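Local coordinates for protein putative dienelactone hydrolase (Klebsiella pneumoniae subsp. pneumoniae MGH 78578, PDB 3F67) that probably acts as a hydrolase of the dienelactone hydrolase family, within the alpha/beta-hydrolase fold, at residues D50-L55 against Y60-P65; L117-F122 against W130-H135; A20-P25 against A104-R109; E66-Q71 against F122-R127. One frame throughout, in Å; residues are numbered along the deposited sequence. Where two conformers were deposited one is given.

Interaction 1: residues D50-L55 against Y60-P65; sequences DLCRRL and YLAIAP
In the beta-alpha-beta crossover from strand 32-38 through helix 46-57 to strand 61-65, part of the central sheet of the alpha/beta-hydrolase fold, Cys52 and Leu55 of the helix pack on Ala62 and Ala64 of the returning strand. The helix and strand segments run almost antiparallel, at 166°, with their axes 7.4 Å apart. The strand presents two alanines to the helix, consistent with so close an approach. The methyl of Ala62 fits against one turn of it, with Ala62 CB 3.5 Å from Cys52 O and 3.8 Å from Leu55 CB. One step along the same face, Ala64 CB lies 3.6 Å from Cys52 SG. The thiol gets there because SG stands beside the backbone N and anti to the carbonyl carbon (chi1 -74°), which swings it along the strand toward Ala64. Leu55 reaches past Ala62 to Val35 and Val37 of strand 32-38, while Trp231 and Met234 of helix 224-238 also pack on it. Ile63, pointing the other way, meets helix 93-108 across the sheet. The turn into the strand is fixed by a backbone hydrogen bond from Tyr60 N to Leu55 O (3.3 Å). Leu55 O also lies at the edge of the Tyr60 ring, near its plane, 3.5 Å from Tyr60 CD2.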
# COMPACT_ATOMS: atom_id res chain seq x y z
N ASP A 50 6.54 3.23 11.79
CA ASP A 50 6.71 4.71 11.81
C ASP A 50 5.66 5.38 10.89
O ASP A 50 5.02 6.35 11.30
CB ASP A 50 8.15 5.04 11.36
CG ASP A 50 8.51 6.51 11.47
OD1 ASP A 50 7.88 7.27 12.24
OD2 ASP A 50 9.51 6.89 10.80
N LEU A 51 5.50 4.87 9.67
CA LEU A 51 4.50 5.42 8.77
C LEU A 51 3.08 5.33 9.36
O LEU A 51 2.30 6.27 9.17
CB LEU A 51 4.57 4.74 7.38
CG LEU A 51 5.94 4.97 6.66
CD1 LEU A 51 5.85 4.31 5.29
CD2 LEU A 51 6.33 6.45 6.52
N CYS A 52 2.72 4.21 10.01
CA CYS A 52 1.38 4.09 10.62
C CYS A 52 1.23 5.18 11.69
O CYS A 52 0.18 5.83 11.80
CB CYS A 52 1.22 2.72 11.30
SG CYS A 52 1.03 1.38 10.08
N ARG A 53 2.28 5.38 12.48
CA ARG A 53 2.21 6.41 13.52
C ARG A 53 2.08 7.83 12.91
O ARG A 53 1.31 8.66 13.44
CB ARG A 53 3.45 6.35 14.42
CG ARG A 53 3.44 5.10 15.28
CD ARG A 53 4.56 5.14 16.31
NE ARG A 53 5.93 5.17 15.77
CZ ARG A 53 6.69 4.11 15.54
NH1 ARG A 53 6.22 2.88 15.73
NH2 ARG A 53 7.96 4.31 15.11
N ARG A 54 2.79 8.09 11.80
CA ARG A 54 2.69 9.39 11.11
C ARG A 54 1.28 9.62 10.57
O ARG A 54 0.74 10.75 10.67
CB ARG A 54 3.76 9.50 10.01
CG ARG A 54 5.17 9.63 10.63
CD ARG A 54 6.23 9.68 9.57
NE ARG A 54 5.95 10.70 8.55
CZ ARG A 54 6.48 10.69 7.33
NH1 ARG A 54 7.38 9.78 7.01
NH2 ARG A 54 6.16 11.68 6.46
N LEU A 55 0.66 8.56 10.06
CA LEU A 55 -0.75 8.67 9.60
C LEU A 55 -1.71 8.91 10.75
O LEU A 55 -2.68 9.68 10.62
CB LEU A 55 -1.15 7.40 8.83
CG LEU A 55 -0.55 7.32 7.40
CD1 LEU A 55 -0.67 5.89 6.82
CD2 LEU A 55 -1.25 8.33 6.47
N TYR A 60 -5.89 9.41 11.25
CA TYR A 60 -6.30 8.12 10.68
C TYR A 60 -6.05 6.95 11.65
O TYR A 60 -5.12 6.99 12.48
CB TYR A 60 -5.49 7.85 9.39
CG TYR A 60 -5.85 8.83 8.32
CD1 TYR A 60 -7.09 8.70 7.63
CD2 TYR A 60 -5.00 9.89 7.99
CE1 TYR A 60 -7.47 9.64 6.67
CE2 TYR A 60 -5.38 10.80 7.02
CZ TYR A 60 -6.60 10.66 6.36
OH TYR A 60 -6.98 11.57 5.42
N LEU A 61 -6.92 5.94 11.55
CA LEU A 61 -6.63 4.59 12.11
C LEU A 61 -5.83 3.89 11.02
O LEU A 61 -6.37 3.48 9.98
CB LEU A 61 -7.94 3.82 12.41
CG LEU A 61 -7.80 2.28 12.65
CD1 LEU A 61 -6.80 2.03 13.79
CD2 LEU A 61 -9.22 1.72 13.01
N ALA A 62 -4.52 3.77 11.24
CA ALA A 62 -3.64 3.20 10.23
C ALA A 62 -3.26 1.80 10.65
O ALA A 62 -2.85 1.58 11.82
CB ALA A 62 -2.34 4.06 10.11
N ILE A 63 -3.38 0.86 9.74
CA ILE A 63 -3.19 -0.59 10.10
C ILE A 63 -2.27 -1.24 9.08
O ILE A 63 -2.55 -1.16 7.89
CB ILE A 63 -4.55 -1.36 10.10
CG1 ILE A 63 -5.52 -0.71 11.10
CG2 ILE A 63 -4.32 -2.85 10.50
CD1 ILE A 63 -7.01 -1.06 10.77
N ALA A 64 -1.16 -1.85 9.54
CA ALA A 64 -0.24 -2.53 8.62
C ALA A 64 -0.25 -4.03 8.96
O ALA A 64 0.34 -4.44 9.98
CB ALA A 64 1.19 -2.00 8.82
N PRO A 65 -0.84 -4.85 8.09
CA PRO A 65 -0.84 -6.32 8.30
C PRO A 65 0.47 -6.99 7.83
O PRO A 65 1.08 -6.57 6.84
CB PRO A 65 -2.02 -6.79 7.43
CG PRO A 65 -2.04 -5.80 6.27
CD PRO A 65 -1.70 -4.45 6.95

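Interaction 2: residues L117-F122 against W130-H135; sequences LLITGF and WLYAAH
Tyr132 and Ile119 meet at an oblique angle, the tip of the isoleucine against the near end of the aromatic ring. Ile119 belongs to strand 116-122 and Tyr132 to the last turn of helix 124-133, so the contact joins the first strand and the helix of a beta-alpha-beta unit. Ile119 is fully extended, with CG1 anti to the backbone N (chi1 -175°) and CD1 carried out from the sheet. Ile119 CD1 lies 3.7 Å from Tyr132 CD2 and 4.0 Å from Tyr132 CB. The tyrosine side chain also leaves its backbone with CG anti to N (chi1 -162°), and its ring then runs roughly back along the strand, from Ile119 toward Leu117. At the far end Leu117 takes over: Leu117 CD2 sits at the ring edge, close to the ring plane, 4.4 Å from Tyr132 CE2. Two aliphatic side chains on the same face of the strand thus serve one ring. The segments share no hydrogen bond, and the polar end of the tyrosine is met by other residues: Tyr132 OH is hydrogen-bonded to Asp101 OD1 and to Asn136 ND2, which should restrict sliding of the ring over the leucine and isoleucine. The His135 side chain binds the other oxygen of Asp101. Leu97 and Leu100 of helix 93-108 also touch the tyrosine side chain, placing it between two helices and the sheet, where strands 32-38 and 141-145 flank strand 116-122.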
# COMPACT_ATOMS: atom_id res chain seq x y z
N LEU A 117 -12.93 3.89 4.05
CA LEU A 117 -11.76 3.02 3.86
C LEU A 117 -10.82 3.54 2.81
O LEU A 117 -11.23 3.83 1.68
CB LEU A 117 -12.22 1.61 3.43
CG LEU A 117 -11.15 0.50 3.36
CD1 LEU A 117 -10.56 0.11 4.74
CD2 LEU A 117 -11.75 -0.76 2.61
N LEU A 118 -9.55 3.59 3.18
CA LEU A 118 -8.47 4.15 2.31
C LEU A 118 -7.30 3.17 2.33
O LEU A 118 -7.18 2.34 3.26
CB LEU A 118 -8.02 5.49 2.88
CG LEU A 118 -9.11 6.55 3.05
CD1 LEU A 118 -8.60 7.68 3.94
CD2 LEU A 118 -9.58 7.06 1.69
N ILE A 119 -6.39 3.25 1.35
CA ILE A 119 -5.23 2.38 1.40
C ILE A 119 -4.03 3.09 0.78
O ILE A 119 -4.17 3.87 -0.18
CB ILE A 119 -5.52 1.05 0.65
CG1 ILE A 119 -4.36 0.07 0.80
CG2 ILE A 119 -5.91 1.30 -0.84
CD1 ILE A 119 -4.77 -1.40 0.27
N THR A 120 -2.85 2.84 1.34
CA THR A 120 -1.61 3.29 0.70
C THR A 120 -0.58 2.17 0.81
O THR A 120 -0.62 1.36 1.76
CB THR A 120 -1.10 4.62 1.32
OG1 THR A 120 -0.08 5.17 0.48
CG2 THR A 120 -0.56 4.44 2.77
N GLY A 121 0.34 2.11 -0.12
CA GLY A 121 1.31 1.00 -0.08
C GLY A 121 2.55 1.37 -0.86
O GLY A 121 2.50 2.24 -1.73
N PHE A 122 3.66 0.68 -0.55
CA PHE A 122 4.98 1.10 -1.04
C PHE A 122 5.66 -0.07 -1.72
O PHE A 122 5.68 -1.15 -1.17
CB PHE A 122 5.85 1.56 0.16
CG PHE A 122 5.22 2.69 0.91
CD1 PHE A 122 5.53 4.01 0.58
CD2 PHE A 122 4.27 2.41 1.91
CE1 PHE A 122 4.87 5.11 1.28
CE2 PHE A 122 3.59 3.46 2.56
CZ PHE A 122 3.90 4.79 2.25
N TRP A 130 -2.76 -0.80 -6.26
CA TRP A 130 -3.55 -0.74 -7.49
C TRP A 130 -4.53 -1.90 -7.59
O TRP A 130 -5.70 -1.71 -7.94
CB TRP A 130 -2.61 -0.81 -8.71
CG TRP A 130 -1.81 0.44 -9.00
CD1 TRP A 130 -0.46 0.65 -8.77
CD2 TRP A 130 -2.30 1.64 -9.64
NE1 TRP A 130 -0.09 1.91 -9.23
CE2 TRP A 130 -1.20 2.53 -9.76
CE3 TRP A 130 -3.58 2.04 -10.11
CZ2 TRP A 130 -1.32 3.80 -10.33
CZ3 TRP A 130 -3.71 3.32 -10.69
CH2 TRP A 130 -2.58 4.19 -10.80
N LEU A 131 -4.03 -3.10 -7.35
CA LEU A 131 -4.90 -4.28 -7.44
C LEU A 131 -6.11 -4.17 -6.50
O LEU A 131 -7.24 -4.56 -6.87
CB LEU A 131 -4.14 -5.58 -7.15
CG LEU A 131 -2.95 -5.92 -8.08
CD1 LEU A 131 -2.38 -7.33 -7.75
CD2 LEU A 131 -3.25 -5.76 -9.53
N TYR A 132 -5.86 -3.73 -5.25
CA TYR A 132 -6.93 -3.65 -4.26
C TYR A 132 -8.00 -2.62 -4.67
O TYR A 132 -9.22 -2.83 -4.43
CB TYR A 132 -6.37 -3.29 -2.86
CG TYR A 132 -7.37 -3.63 -1.78
CD1 TYR A 132 -7.76 -4.95 -1.55
CD2 TYR A 132 -7.97 -2.61 -1.04
CE1 TYR A 132 -8.72 -5.26 -0.61
CE2 TYR A 132 -8.95 -2.91 -0.06
CZ TYR A 132 -9.29 -4.24 0.14
OH TYR A 132 -10.24 -4.56 1.08
N ALA A 133 -7.56 -1.54 -5.33
CA ALA A 133 -8.50 -0.55 -5.83
C ALA A 133 -9.44 -1.10 -6.91
O ALA A 133 -10.54 -0.58 -7.07
CB ALA A 133 -7.75 0.74 -6.34
N ALA A 134 -9.05 -2.19 -7.59
CA ALA A 134 -9.95 -2.87 -8.54
C ALA A 134 -10.66 -4.06 -7.89
O ALA A 134 -11.41 -4.80 -8.55
CB ALA A 134 -9.17 -3.35 -9.75
N HIS A 135 -10.41 -4.29 -6.61
CA HIS A 135 -10.98 -5.47 -5.93
C HIS A 135 -12.15 -5.13 -5.01
O HIS A 135 -13.17 -5.82 -5.01
CB HIS A 135 -9.86 -6.18 -5.17
CG HIS A 135 -10.33 -7.27 -4.26
ND1 HIS A 135 -10.58 -8.56 -4.70
CD2 HIS A 135 -10.59 -7.27 -2.93
CE1 HIS A 135 -10.98 -9.31 -3.68
NE2 HIS A 135 -10.97 -8.55 -2.59

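Interaction 3: residues A20-P25 against A104-R109; sequences AYHARP and ASWAAR. With ACY (acetic acid), chain E.
Trp106, on helix 93-108, extends to His22 and Arg24 of strand 16-25 and so joins a helix of the alpha/beta-hydrolase fold to the antiparallel margin of its central sheet. From CB the side chain leaves the helix with CG anti to the backbone N (chi1 173°), directing the indole at the strand. Its flat body stacks with the ring of His110. The benzene side of the indole also touches Ile63 of strand 61-65, the neighbour of strand 16-25. The outermost atom, CH2, makes both contacts with strand 16-25. Trp106 CH2 lies over one face of the His22 imidazole, off-centre toward the rim and 4.2 Å from His22 CG, in an edge-to-face pair with planes at 59° and centroids 5.6 Å apart. Trp106 CH2 lies 4.3 Å from Arg24 NH2 as well, at the edge of the guanidinium and near its plane. This is a light touch: the arginine's main polar partner is the carbonyl oxygen of His110, and His22 ND1 also lies at the guanidinium edge. The two strand residues point to the same side of the sheet, away from helix 46-57, and meet the tryptophan side by side. At the end of the helix, beyond this contact, Arg109 holds an acetate, probably from the crystallisation liquor. Its guanidinium grips the carboxylate with two hydrogen bonds, Arg109 NH2 to acetate OXT at 3.0 Å and Arg109 NH1 to acetate O at 3.3 Å.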
# COMPACT_ATOMS: atom_id res chain seq x y z
N ALA A 20 -0.68 -7.78 13.03
CA ALA A 20 -0.76 -6.43 12.43
C ALA A 20 -0.39 -5.39 13.45
O ALA A 20 -0.61 -5.57 14.64
CB ALA A 20 -2.15 -6.15 11.90
N TYR A 21 0.13 -4.27 12.95
CA TYR A 21 0.42 -3.13 13.82
C TYR A 21 -0.66 -2.10 13.54
O TYR A 21 -1.10 -1.97 12.39
CB TYR A 21 1.78 -2.56 13.41
CG TYR A 21 2.25 -1.39 14.28
CD1 TYR A 21 2.75 -1.60 15.57
CD2 TYR A 21 2.21 -0.09 13.78
CE1 TYR A 21 3.18 -0.51 16.36
CE2 TYR A 21 2.66 0.98 14.53
CZ TYR A 21 3.13 0.76 15.82
OH TYR A 21 3.56 1.83 16.58
N HIS A 22 -1.08 -1.37 14.56
CA HIS A 22 -2.07 -0.30 14.33
C HIS A 22 -1.77 0.92 15.16
O HIS A 22 -1.21 0.81 16.26
CB HIS A 22 -3.53 -0.79 14.56
CG HIS A 22 -3.80 -1.26 15.96
ND1 HIS A 22 -4.40 -0.47 16.92
CD2 HIS A 22 -3.52 -2.44 16.57
CE1 HIS A 22 -4.45 -1.14 18.07
NE2 HIS A 22 -3.94 -2.34 17.88
N ALA A 23 -2.13 2.09 14.64
CA ALA A 23 -1.92 3.36 15.35
C ALA A 23 -3.14 4.22 15.08
O ALA A 23 -3.71 4.16 13.98
CB ALA A 23 -0.63 4.10 14.80
N ARG A 24 -3.49 5.07 16.05
CA ARG A 24 -4.64 5.95 15.86
C ARG A 24 -4.52 7.15 16.78
O ARG A 24 -3.75 7.11 17.75
CB ARG A 24 -5.93 5.21 16.24
CG ARG A 24 -6.01 4.90 17.74
CD ARG A 24 -7.22 4.01 18.02
NE ARG A 24 -6.96 2.61 17.61
CZ ARG A 24 -7.93 1.69 17.51
NH1 ARG A 24 -9.20 2.01 17.78
NH2 ARG A 24 -7.62 0.45 17.14
N PRO A 25 -5.28 8.22 16.49
CA PRO A 25 -5.32 9.34 17.46
C PRO A 25 -5.87 8.90 18.82
O PRO A 25 -6.81 8.10 18.89
CB PRO A 25 -6.28 10.36 16.83
CG PRO A 25 -6.88 9.71 15.63
CD PRO A 25 -6.13 8.45 15.30
N ALA A 104 -10.01 -4.71 6.69
CA ALA A 104 -11.08 -3.71 6.61
C ALA A 104 -12.23 -4.15 7.53
O ALA A 104 -12.84 -3.32 8.24
CB ALA A 104 -11.57 -3.56 5.13
N SER A 105 -12.52 -5.45 7.53
CA SER A 105 -13.62 -5.99 8.36
C SER A 105 -13.32 -5.80 9.84
O SER A 105 -14.18 -5.39 10.63
CB SER A 105 -13.86 -7.47 8.05
OG SER A 105 -14.47 -7.60 6.78
N TRP A 106 -12.08 -6.10 10.22
CA TRP A 106 -11.65 -5.97 11.63
C TRP A 106 -11.71 -4.48 11.99
O TRP A 106 -12.18 -4.13 13.06
CB TRP A 106 -10.23 -6.52 11.82
CG TRP A 106 -9.62 -6.28 13.21
CD1 TRP A 106 -9.69 -7.12 14.30
CD2 TRP A 106 -8.86 -5.14 13.63
NE1 TRP A 106 -9.01 -6.56 15.38
CE2 TRP A 106 -8.50 -5.35 14.99
CE3 TRP A 106 -8.45 -3.96 12.98
CZ2 TRP A 106 -7.75 -4.44 15.71
CZ3 TRP A 106 -7.71 -3.03 13.73
CH2 TRP A 106 -7.36 -3.29 15.08
N ALA A 107 -11.25 -3.62 11.09
CA ALA A 107 -11.15 -2.19 11.40
C ALA A 107 -12.51 -1.60 11.75
O ALA A 107 -12.63 -0.78 12.68
CB ALA A 107 -10.50 -1.44 10.21
N ALA A 108 -13.56 -2.01 11.04
CA ALA A 108 -14.90 -1.47 11.29
C ALA A 108 -15.48 -1.83 12.68
O ALA A 108 -16.39 -1.17 13.13
CB ALA A 108 -15.87 -1.94 10.18
N ARG A 109 -14.93 -2.88 13.34
CA ARG A 109 -15.35 -3.27 14.69
C ARG A 109 -14.34 -2.83 15.76
O ARG A 109 -14.54 -3.12 16.92
CB ARG A 109 -15.56 -4.79 14.77
CG ARG A 109 -16.97 -5.22 14.27
CD ARG A 109 -17.32 -6.70 14.52
NE ARG A 109 -16.44 -7.50 13.67
CZ ARG A 109 -16.76 -7.88 12.44
NH1 ARG A 109 -15.91 -8.60 11.73
NH2 ARG A 109 -17.95 -7.57 11.93
C ACY E . -17.47 -8.73 8.29
O ACY E . -17.04 -9.78 8.88
OXT ACY E . -17.88 -7.73 8.89
CH3 ACY E . -17.47 -8.66 6.79

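Interaction 4: residues E66-Q71 against F122-R127; sequences ELYFRQ and FCWGGR
Tyr68 and Trp124 form a T-shaped pair between the loop after strand 61-65 and the first turn of helix 124-133. The tyrosine presents its edge to the indole face, with planes at 82° and centroids 5.0 Å apart. Its hydroxyl hangs over the middle of the indole, Tyr68 OH being 3.3 Å from Trp124 CD2, while Tyr68 CE1 approaches the benzene part, 3.6 Å from Trp124 CZ2. The indole is presented to the loop because Trp124 CG is anti to the backbone N (chi1 178°).

The aliphatic contribution comes from Leu67, whose CD1 lies at the indole edge, in its plane and 4.0 Å from Trp124 CZ3. One aromatic group is therefore met both on a face and along its rim by two consecutive loop residues. Val88 of helix 80-88 and Val96 of helix 93-108 add further packing around Trp124.

Backbone bonds shape each partner separately. A type I turn from Glu66 to Phe69, with Phe69 N bonded to Glu66 O at 3.2 Å, sets out Leu67 and Tyr68. Cys123, at the N-cap position, offers its carbonyl oxygen to Gly126 N and Arg127 N.

The positive phi of Cys123 (65°) is consistent with a nucleophile elbow, and its contact with His212 with the Cys-His-Asp triad of dienelactone hydrolases. Tyr68 OH is buried with no polar partner in the model and lies over the indole face; the loop thus rests on the residue following the probable nucleophile through aromatic and apolar forces.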
# COMPACT_ATOMS: atom_id res chain seq x y z
N GLU A 66 0.83 -8.05 8.54
CA GLU A 66 1.96 -8.89 8.21
C GLU A 66 1.50 -9.87 7.12
O GLU A 66 1.18 -11.04 7.40
CB GLU A 66 2.35 -9.67 9.47
CG GLU A 66 3.80 -10.15 9.46
CD GLU A 66 4.78 -9.00 9.42
OE1 GLU A 66 5.04 -8.49 8.30
OE2 GLU A 66 5.30 -8.60 10.50
N LEU A 67 1.47 -9.39 5.87
CA LEU A 67 0.82 -10.18 4.79
C LEU A 67 1.52 -11.50 4.45
O LEU A 67 0.88 -12.42 3.90
CB LEU A 67 0.65 -9.32 3.53
CG LEU A 67 -0.35 -8.18 3.79
CD1 LEU A 67 -0.22 -7.05 2.77
CD2 LEU A 67 -1.76 -8.74 3.70
N TYR A 68 2.81 -11.62 4.77
CA TYR A 68 3.55 -12.83 4.37
C TYR A 68 3.46 -13.95 5.41
O TYR A 68 4.08 -15.00 5.22
CB TYR A 68 5.05 -12.52 4.12
CG TYR A 68 5.35 -11.54 2.97
CD1 TYR A 68 4.34 -11.13 2.07
CD2 TYR A 68 6.65 -11.07 2.78
CE1 TYR A 68 4.64 -10.24 0.99
CE2 TYR A 68 6.98 -10.18 1.73
CZ TYR A 68 5.98 -9.78 0.85
OH TYR A 68 6.29 -8.90 -0.16
N PHE A 69 2.69 -13.75 6.50
CA PHE A 69 2.84 -14.61 7.72
C PHE A 69 2.72 -16.13 7.49
O PHE A 69 3.37 -16.92 8.18
CB PHE A 69 1.93 -14.13 8.89
CG PHE A 69 0.48 -14.52 8.74
CD1 PHE A 69 -0.06 -15.53 9.54
CD2 PHE A 69 -0.34 -13.91 7.79
CE1 PHE A 69 -1.44 -15.90 9.39
CE2 PHE A 69 -1.67 -14.26 7.63
CZ PHE A 69 -2.23 -15.26 8.43
N ARG A 70 1.90 -16.53 6.52
CA ARG A 70 1.67 -17.96 6.27
C ARG A 70 2.84 -18.58 5.53
O ARG A 70 3.07 -19.79 5.65
CB ARG A 70 0.44 -18.17 5.40
CG ARG A 70 -0.87 -17.69 6.04
CD ARG A 70 -2.04 -18.01 5.11
NE ARG A 70 -3.29 -17.37 5.56
CZ ARG A 70 -3.58 -16.09 5.25
NH1 ARG A 70 -2.71 -15.37 4.58
NH2 ARG A 70 -4.72 -15.54 5.62
N GLN A 71 3.51 -17.78 4.70
CA GLN A 71 4.57 -18.27 3.81
C GLN A 71 5.95 -18.17 4.47
O GLN A 71 6.78 -19.01 4.24
CB GLN A 71 4.57 -17.49 2.47
CG GLN A 71 3.45 -17.91 1.44
CD GLN A 71 2.04 -17.42 1.81
OE1 GLN A 71 1.87 -16.31 2.31
NE2 GLN A 71 1.03 -18.29 1.61
N PHE A 122 3.66 0.68 -0.55
CA PHE A 122 4.98 1.10 -1.04
C PHE A 122 5.66 -0.07 -1.72
O PHE A 122 5.68 -1.15 -1.17
CB PHE A 122 5.85 1.56 0.16
CG PHE A 122 5.22 2.69 0.91
CD1 PHE A 122 5.53 4.01 0.58
CD2 PHE A 122 4.27 2.41 1.91
CE1 PHE A 122 4.87 5.11 1.28
CE2 PHE A 122 3.59 3.46 2.56
CZ PHE A 122 3.90 4.79 2.25
N CYS A 123 6.19 0.19 -2.91
CA CYS A 123 7.02 -0.78 -3.59
C CYS A 123 6.17 -2.01 -3.95
O CYS A 123 5.19 -1.86 -4.69
CB CYS A 123 8.21 -1.11 -2.70
SG CYS A 123 9.35 -1.96 -3.65
N TRP A 124 6.51 -3.20 -3.44
CA TRP A 124 5.62 -4.39 -3.60
C TRP A 124 4.16 -4.01 -3.23
O TRP A 124 3.17 -4.36 -3.93
CB TRP A 124 6.12 -5.54 -2.70
CG TRP A 124 5.26 -6.77 -2.75
CD1 TRP A 124 5.36 -7.82 -3.65
CD2 TRP A 124 4.18 -7.07 -1.89
NE1 TRP A 124 4.38 -8.78 -3.38
CE2 TRP A 124 3.67 -8.34 -2.28
CE3 TRP A 124 3.62 -6.41 -0.76
CZ2 TRP A 124 2.58 -8.95 -1.61
CZ3 TRP A 124 2.54 -7.03 -0.09
CH2 TRP A 124 2.04 -8.27 -0.52
N GLY A 125 4.05 -3.27 -2.12
CA GLY A 125 2.77 -2.80 -1.61
C GLY A 125 2.04 -1.77 -2.48
O GLY A 125 0.80 -1.67 -2.42
N GLY A 126 2.81 -1.05 -3.30
CA GLY A 126 2.22 -0.08 -4.23
C GLY A 126 1.57 -0.81 -5.38
O GLY A 126 0.53 -0.37 -5.85
N ARG A 127 2.14 -1.94 -5.81
CA ARG A 127 1.43 -2.73 -6.84
C ARG A 127 0.13 -3.29 -6.27
O ARG A 127 -0.91 -3.23 -6.91
CB ARG A 127 2.35 -3.83 -7.39
CG ARG A 127 1.57 -4.82 -8.31
CD ARG A 127 2.51 -5.86 -8.90
NE ARG A 127 1.75 -6.95 -9.54
CZ ARG A 127 1.21 -7.96 -8.88
NH1 ARG A 127 1.38 -8.07 -7.55
NH2 ARG A 127 0.54 -8.90 -9.55

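How the interactions relate
From the N terminus, strand segment 20-25 opens interaction 3, whose long loop encloses interaction 1, the short helix-to-strand return at 50-65. Segment 66-71 then opens interaction 4 before 104-109 closes interaction 3, so these two cross. Segment 117-122 opens interaction 2; its final residue, Phe122, also begins the segment that closes interaction 4, and 130-135 closes interaction 2, giving a second crossing. Interactions 1 and 3 are joined by sheet pairing of neighbouring strands, with Ala64 N 2.9 Å from Tyr21 O. Leu51 packs on Phe122, linking interaction 1 to the strand leading into the probable elbow, and Leu117 meets Ala104 between interactions 2 and 3.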